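Local structure of AlyQ (Persicobacter sp. CCB-QB2, 7D2A) at residues A18-L23 / R35-G40; T46-S51 / A108-I113. The protein binds alginate-derived uronic acids, among them a 4,5-unsaturated mannuronic acid, through a family 32 carbohydrate-binding module. All blocks are in the same frame, centred on the assembly; numbering follows the deposited sequence.

How the contacts relate
Both contacts belong to one beta-sandwich module, but they work at different places in it. Contact 1 lies at the sugar-binding end, where the loop 18-23 runs over the strand 36-39; it is nearer the surface, with fewer buried residues, rich in polar side chains, and takes part in the uronate pocket. Contact 2, whose centre is about 18 Å from that of contact 1, is mostly buried, regular antiparallel pairing inside the five-stranded sheet, with apolar side chains on the face turned to the other sheet and charged or polar ones on the opposite face. The strands 36-39 and 43-49 follow each other in the chain, and the two contacts do not touch.

Contact 1: residues A18-L23 / R35-G40; sequences AHDGNL and RWSANG. With MAW (4-deoxy-alpha-L-erythro-hex-4-enopyranuronic acid), chain B.
Asn22 lies across Arg35 in the glycan pocket of this CBM32 beta-sandwich, where the loop 18-23 covers the strand 36-39. The Asn22 amide stacks over one face of the Arg35 guanidinium, the planes 30° apart, with Asn22 OD1 over the group's centre, 3.8 Å from Arg35 CZ. Arg35 runs extended from CG to NE, and its edge does the polar work: NE donates to Ser37 OG at 2.8 Å, while NH2 points almost straight (175°) at O3 of the unsaturated uronate MAW. The same O3 donates to Asp20 OD2 at 2.7 Å, so one sugar hydroxyl bridges the Asp20 carboxylate of the loop and the Arg35 guanidinium. The other carboxylate oxygen, Asp20 OD1, is gripped from one face of its plane by the backbone N of Asn22, closing an Asx turn, and by Asn22 ND2; the pair restrains the carboxylate, and the ND2 bond also the Asn22 amide. Tyr63 makes a cation-pi contact with Arg35, Ser125 is hydrogen-bonded to Ser37 OG, and Ser125, Arg68 and Asn121 also bind the sugar. Behind the pocket, Asp20 N donates to Ser37 O at 3.1 Å. The Trp36 indole swings away from the sugar, its CG anti to the backbone N (chi1 164°), which brings the ring edge under the start of the loop. There Trp36 NE1 donates to Ala18 O at 2.9 Å, in both the indole and the carbonyl plane.

Contact 2: residues T46-S51 / A108-I113; sequences TFDLGS and ARYIRI
Strands 46-49 and 110-113 run antiparallel, their axes 163° apart and 4.5 Å at closest approach, as neighbours in the five-stranded sheet of the F5/8 type C beta-sandwich. Phe47 and Ile111 form the hydrogen-bonded pair, Phe47 N to Ile111 O at 2.7 Å and Ile111 N back to Phe47 O; the flanking pairs Thr46-Arg112 and Asp48-Tyr110 are non-hydrogen-bonded. Leu49 N continues the ladder to Arg109 O, beside a classic beta bulge in which Arg109 and Tyr110 both face Gly77. Phe47 and Ile111 point into the sandwich, where Ile131 of strand 123-133 touches both; Ile113 CD1 meets Phe47 CE2, and Ile111 CD1 rests on Leu49 CD1 at 3.8 Å.

On the other face Asp48, its CG anti to the backbone N (chi1 -176°), lies alongside Tyr110 and meets the side of the Arg109 guanidinium in a nearly coplanar salt bridge. Arg109 NE binds Asp48 OD1 at 2.8 Å and Arg109 NH2 binds Asp48 OD2 at 3.1 Å. The guanidinium is sandwiched between Tyr110 OH, toward the rim of one face, and Gly50 O, over the centre of the other. A leucine in place of Arg109 would probably leave the largely buried Asp48 carboxylate without its countercharge, held less firmly against turning. Farther along, Arg112 bends at chi3 (-72°) to bring NE within 2.9 Å of Thr46 OG1. Asp48 OD1 also closes an Asx turn, accepting Gly50 N at 2.7 Å from the face of the carboxylate opposite Arg109 NE.

Contact 1: residues A18-L23 / R35-G40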
loop_
_atom_site.group_PDB
_atom_site.type_symbol
_atom_site.label_atom_id
_atom_site.label_comp_id
_atom_site.label_asym_id
_atom_site.label_seq_id
_atom_site.Cartn_x
_atom_site.Cartn_y
_atom_site.Cartn_z
ATOM N N ALA A 18 4.616 12.240 -0.245
ATOM C CA ALA A 18 3.792 13.441 -0.464
ATOM C C ALA A 18 2.367 13.063 -0.119
ATOM O O ALA A 18 2.031 11.847 -0.017
ATOM C CB ALA A 18 3.888 13.887 -1.894
ATOM N N HIS A 19 1.544 14.076 0.117
ATOM C CA HIS A 19 0.083 13.898 0.190
ATOM C C HIS A 19 -0.573 15.248 -0.067
ATOM O O HIS A 19 0.093 16.257 0.032
ATOM C CB HIS A 19 -0.324 13.340 1.551
ATOM C CG HIS A 19 -0.152 14.318 2.659
ATOM N ND1 HIS A 19 -1.047 15.376 2.866
ATOM C CD2 HIS A 19 0.851 14.495 3.563
ATOM C CE1 HIS A 19 -0.631 16.087 3.899
ATOM N NE2 HIS A 19 0.545 15.579 4.371
ATOM N N ASP A 20 -1.837 15.222 -0.432
ATOM C CA ASP A 20 -2.571 16.455 -0.809
ATOM C C ASP A 20 -3.569 16.843 0.268
ATOM O O ASP A 20 -4.465 17.625 -0.059
ATOM C CB ASP A 20 -3.303 16.207 -2.111
ATOM C CG ASP A 20 -4.550 15.373 -1.980
ATOM O OD1 ASP A 20 -4.628 14.626 -1.000
ATOM O OD2 ASP A 20 -5.422 15.468 -2.900
ATOM N N GLY A 21 -3.395 16.414 1.506
ATOM C CA GLY A 21 -4.326 16.685 2.600
ATOM C C GLY A 21 -5.101 15.439 2.955
ATOM O O GLY A 21 -5.619 15.374 4.064
ATOM N N ASN A 22 -5.123 14.466 2.019
ATOM C CA ASN A 22 -5.636 13.092 2.235
ATOM C C ASN A 22 -4.457 12.322 2.829
ATOM O O ASN A 22 -3.581 11.958 2.109
ATOM C CB ASN A 22 -6.225 12.484 0.970
ATOM C CG ASN A 22 -7.481 13.234 0.582
ATOM O OD1 ASN A 22 -8.531 13.084 1.207
ATOM N ND2 ASN A 22 -7.368 14.022 -0.471
ATOM N N LEU A 23 -4.409 12.233 4.142
ATOM C CA LEU A 23 -3.189 11.872 4.890
ATOM C C LEU A 23 -2.844 10.391 4.715
ATOM O O LEU A 23 -3.705 9.536 4.756
ATOM C CB LEU A 23 -3.360 12.197 6.375
ATOM C CG LEU A 23 -3.435 13.679 6.681
ATOM C CD1 LEU A 23 -3.718 13.816 8.162
ATOM C CD2 LEU A 23 -2.165 14.332 6.244
ATOM N N ARG A 35 -8.935 8.305 2.403
ATOM C CA ARG A 35 -7.837 7.857 1.533
ATOM C C ARG A 35 -6.559 8.629 1.834
ATOM O O ARG A 35 -6.591 9.749 2.387
ATOM C CB ARG A 35 -8.160 8.059 0.049
ATOM C CG ARG A 35 -8.258 9.509 -0.380
ATOM C CD ARG A 35 -8.779 9.644 -1.787
ATOM N NE ARG A 35 -8.808 11.027 -2.237
ATOM C CZ ARG A 35 -9.873 11.836 -2.168
ATOM N NH1 ARG A 35 -11.023 11.423 -1.635
ATOM N NH2 ARG A 35 -9.794 13.059 -2.671
ATOM N N TRP A 36 -5.443 8.047 1.391
ATOM C CA TRP A 36 -4.212 8.815 1.113
ATOM C C TRP A 36 -4.181 9.107 -0.380
ATOM O O TRP A 36 -4.487 8.181 -1.188
ATOM C CB TRP A 36 -3.002 7.944 1.471
ATOM C CG TRP A 36 -1.718 8.449 0.887
ATOM C CD1 TRP A 36 -1.053 9.579 1.207
ATOM C CD2 TRP A 36 -0.945 7.822 -0.147
ATOM N NE1 TRP A 36 0.088 9.723 0.476
ATOM C CE2 TRP A 36 0.184 8.645 -0.371
ATOM C CE3 TRP A 36 -1.076 6.643 -0.885
ATOM C CZ2 TRP A 36 1.195 8.313 -1.290
ATOM C CZ3 TRP A 36 -0.127 6.353 -1.838
ATOM C CH2 TRP A 36 1.019 7.158 -2.013
ATOM N N SER A 37 -3.837 10.328 -0.766
ATOM C CA SER A 37 -3.658 10.700 -2.178
ATOM C C SER A 37 -2.328 11.415 -2.334
ATOM O O SER A 37 -2.066 12.373 -1.595
ATOM C CB SER A 37 -4.786 11.540 -2.701
ATOM O OG SER A 37 -6.037 10.862 -2.702
ATOM N N ALA A 38 -1.626 11.069 -3.389
ATOM C CA ALA A 38 -0.418 11.788 -3.835
ATOM C C ALA A 38 -0.361 11.691 -5.342
ATOM O O ALA A 38 -0.513 10.603 -5.908
ATOM C CB ALA A 38 0.825 11.229 -3.162
ATOM N N ASN A 39 -0.024 12.806 -5.974
ATOM C CA ASN A 39 -0.096 12.905 -7.434
ATOM C C ASN A 39 1.274 12.609 -8.029
ATOM O O ASN A 39 2.285 13.172 -7.533
ATOM C CB ASN A 39 -0.605 14.271 -7.873
ATOM C CG ASN A 39 -0.976 14.286 -9.341
ATOM O OD1 ASN A 39 -1.258 13.265 -9.974
ATOM N ND2 ASN A 39 -0.947 15.485 -9.895
ATOM N N GLY A 40 1.281 11.751 -9.044
ATOM C CA GLY A 40 2.466 11.523 -9.873
ATOM C C GLY A 40 3.045 10.140 -9.742
ATOM O O GLY A 40 3.052 9.534 -8.650
HETATM C C1 MAW B . -7.833 14.457 -7.422
HETATM C C2 MAW B . -8.021 14.752 -5.988
HETATM O O2 MAW B . -9.386 14.552 -5.522
HETATM C C3 MAW B . -7.042 13.820 -5.223
HETATM O O3 MAW B . -7.348 13.776 -3.842
HETATM C C4 MAW B . -7.109 12.412 -5.836
HETATM C C5 MAW B . -7.757 12.133 -6.941
HETATM O O5 MAW B . -8.418 13.176 -7.707
HETATM C C6 MAW B . -7.834 10.833 -7.541
HETATM O O6A MAW B . -8.453 10.736 -8.649
HETATM O O6B MAW B . -7.253 9.811 -7.012
HETATM O O HOH W 1 -9.790 11.146 2.572
#

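Contact 2: residues T46-S51 / A108-I113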
loop_
_atom_site.group_PDB
_atom_site.type_symbol
_atom_site.label_atom_id
_atom_site.label_comp_id
_atom_site.label_asym_id
_atom_site.label_seq_id
_atom_site.Cartn_x
_atom_site.Cartn_y
_atom_site.Cartn_z
ATOM N N THR A 46 4.724 4.354 3.081
ATOM C CA THR A 46 5.548 3.389 3.836
ATOM C C THR A 46 4.887 3.064 5.157
ATOM O O THR A 46 4.660 3.976 5.994
ATOM C CB THR A 46 6.984 3.887 4.059
ATOM O OG1 THR A 46 7.476 4.367 2.802
ATOM C CG2 THR A 46 7.846 2.759 4.587
ATOM N N PHE A 47 4.620 1.787 5.392
ATOM C CA PHE A 47 3.963 1.240 6.589
ATOM C C PHE A 47 5.004 0.633 7.497
ATOM O O PHE A 47 5.867 -0.114 7.010
ATOM C CB PHE A 47 2.949 0.175 6.187
ATOM C CG PHE A 47 1.972 0.730 5.217
ATOM C CD1 PHE A 47 0.874 1.472 5.651
ATOM C CD2 PHE A 47 2.184 0.619 3.863
ATOM C CE1 PHE A 47 0.032 2.043 4.715
ATOM C CE2 PHE A 47 1.326 1.200 2.935
ATOM C CZ PHE A 47 0.272 1.929 3.382
ATOM N N ASP A 48 4.951 0.964 8.787
ATOM C CA ASP A 48 5.905 0.487 9.803
ATOM C C ASP A 48 5.176 -0.524 10.696
ATOM O O ASP A 48 4.193 -0.119 11.355
ATOM C CB ASP A 48 6.426 1.681 10.585
ATOM C CG ASP A 48 7.488 1.376 11.607
ATOM O OD1 ASP A 48 7.860 0.188 11.784
ATOM O OD2 ASP A 48 7.980 2.364 12.168
ATOM N N LEU A 49 5.737 -1.728 10.821
ATOM C CA LEU A 49 5.163 -2.756 11.712
ATOM C C LEU A 49 5.720 -2.630 13.125
ATOM O O LEU A 49 5.220 -3.400 14.034
ATOM C CB LEU A 49 5.410 -4.154 11.159
ATOM C CG LEU A 49 4.863 -4.420 9.759
ATOM C CD1 LEU A 49 5.108 -5.883 9.351
ATOM C CD2 LEU A 49 3.381 -4.077 9.635
ATOM N N GLY A 50 6.762 -1.805 13.300
ATOM C CA GLY A 50 7.338 -1.538 14.639
ATOM C C GLY A 50 8.526 -2.452 14.908
ATOM O O GLY A 50 9.402 -2.074 15.667
ATOM N N SER A 51 8.575 -3.622 14.292
ATOM C CA SER A 51 9.697 -4.565 14.419
ATOM C C SER A 51 9.581 -5.514 13.234
ATOM O O SER A 51 8.581 -5.431 12.516
ATOM C CB SER A 51 9.652 -5.309 15.728
ATOM O OG SER A 51 8.440 -6.020 15.855
ATOM N N ALA A 108 10.221 -8.391 7.304
ATOM C CA ALA A 108 10.189 -6.942 7.034
ATOM C C ALA A 108 9.658 -6.226 8.266
ATOM O O ALA A 108 8.709 -6.724 8.899
ATOM C CB ALA A 108 9.336 -6.557 5.838
ATOM N N ARG A 109 10.230 -5.078 8.544
ATOM C CA ARG A 109 9.628 -4.087 9.454
ATOM C C ARG A 109 8.847 -3.092 8.608
ATOM O O ARG A 109 7.791 -2.624 9.082
ATOM C CB ARG A 109 10.687 -3.389 10.312
ATOM C CG ARG A 109 10.114 -2.184 11.039
ATOM C CD ARG A 109 11.049 -1.577 12.052
ATOM N NE ARG A 109 10.418 -0.402 12.623
ATOM C CZ ARG A 109 10.918 0.327 13.614
ATOM N NH1 ARG A 109 12.085 0.018 14.164
ATOM N NH2 ARG A 109 10.271 1.411 14.001
ATOM N N TYR A 110 9.357 -2.725 7.417
ATOM C CA TYR A 110 8.762 -1.650 6.581
ATOM C C TYR A 110 8.243 -2.271 5.297
ATOM O O TYR A 110 8.952 -3.096 4.642
ATOM C CB TYR A 110 9.796 -0.566 6.269
ATOM C CG TYR A 110 10.293 0.166 7.479
ATOM C CD1 TYR A 110 9.602 1.220 8.039
ATOM C CD2 TYR A 110 11.467 -0.221 8.103
ATOM C CE1 TYR A 110 10.020 1.842 9.196
ATOM C CE2 TYR A 110 11.935 0.422 9.234
ATOM C CZ TYR A 110 11.228 1.476 9.770
ATOM O OH TYR A 110 11.672 2.123 10.891
ATOM N N ILE A 111 7.053 -1.834 4.898
ATOM C CA ILE A 111 6.389 -2.184 3.628
ATOM C C ILE A 111 6.057 -0.889 2.926
ATOM O O ILE A 111 5.395 -0.039 3.535
ATOM C CB ILE A 111 5.119 -3.013 3.870
ATOM C CG1 ILE A 111 5.387 -4.392 4.473
ATOM C CG2 ILE A 111 4.393 -3.148 2.551
ATOM C CD1 ILE A 111 5.768 -4.487 5.894
ATOM N N ARG A 112 6.571 -0.728 1.718
ATOM C CA ARG A 112 6.334 0.490 0.938
ATOM C C ARG A 112 5.533 0.142 -0.299
ATOM O O ARG A 112 5.942 -0.754 -1.066
ATOM C CB ARG A 112 7.675 1.115 0.543
ATOM C CG ARG A 112 7.550 2.347 -0.345
ATOM C CD ARG A 112 8.905 2.993 -0.491
ATOM N NE ARG A 112 9.321 3.649 0.711
ATOM C CZ ARG A 112 10.477 4.296 0.867
ATOM N NH1 ARG A 112 11.347 4.332 -0.130
ATOM N NH2 ARG A 112 10.758 4.865 2.034
ATOM N N ILE A 113 4.459 0.884 -0.580
ATOM C CA ILE A 113 3.726 0.813 -1.845
ATOM C C ILE A 113 4.115 2.014 -2.679
ATOM O O ILE A 113 3.909 3.110 -2.218
ATOM C CB ILE A 113 2.197 0.736 -1.646
ATOM C CG1 ILE A 113 1.837 -0.499 -0.824
ATOM C CG2 ILE A 113 1.528 0.810 -2.984
ATOM C CD1 ILE A 113 0.374 -0.593 -0.491
#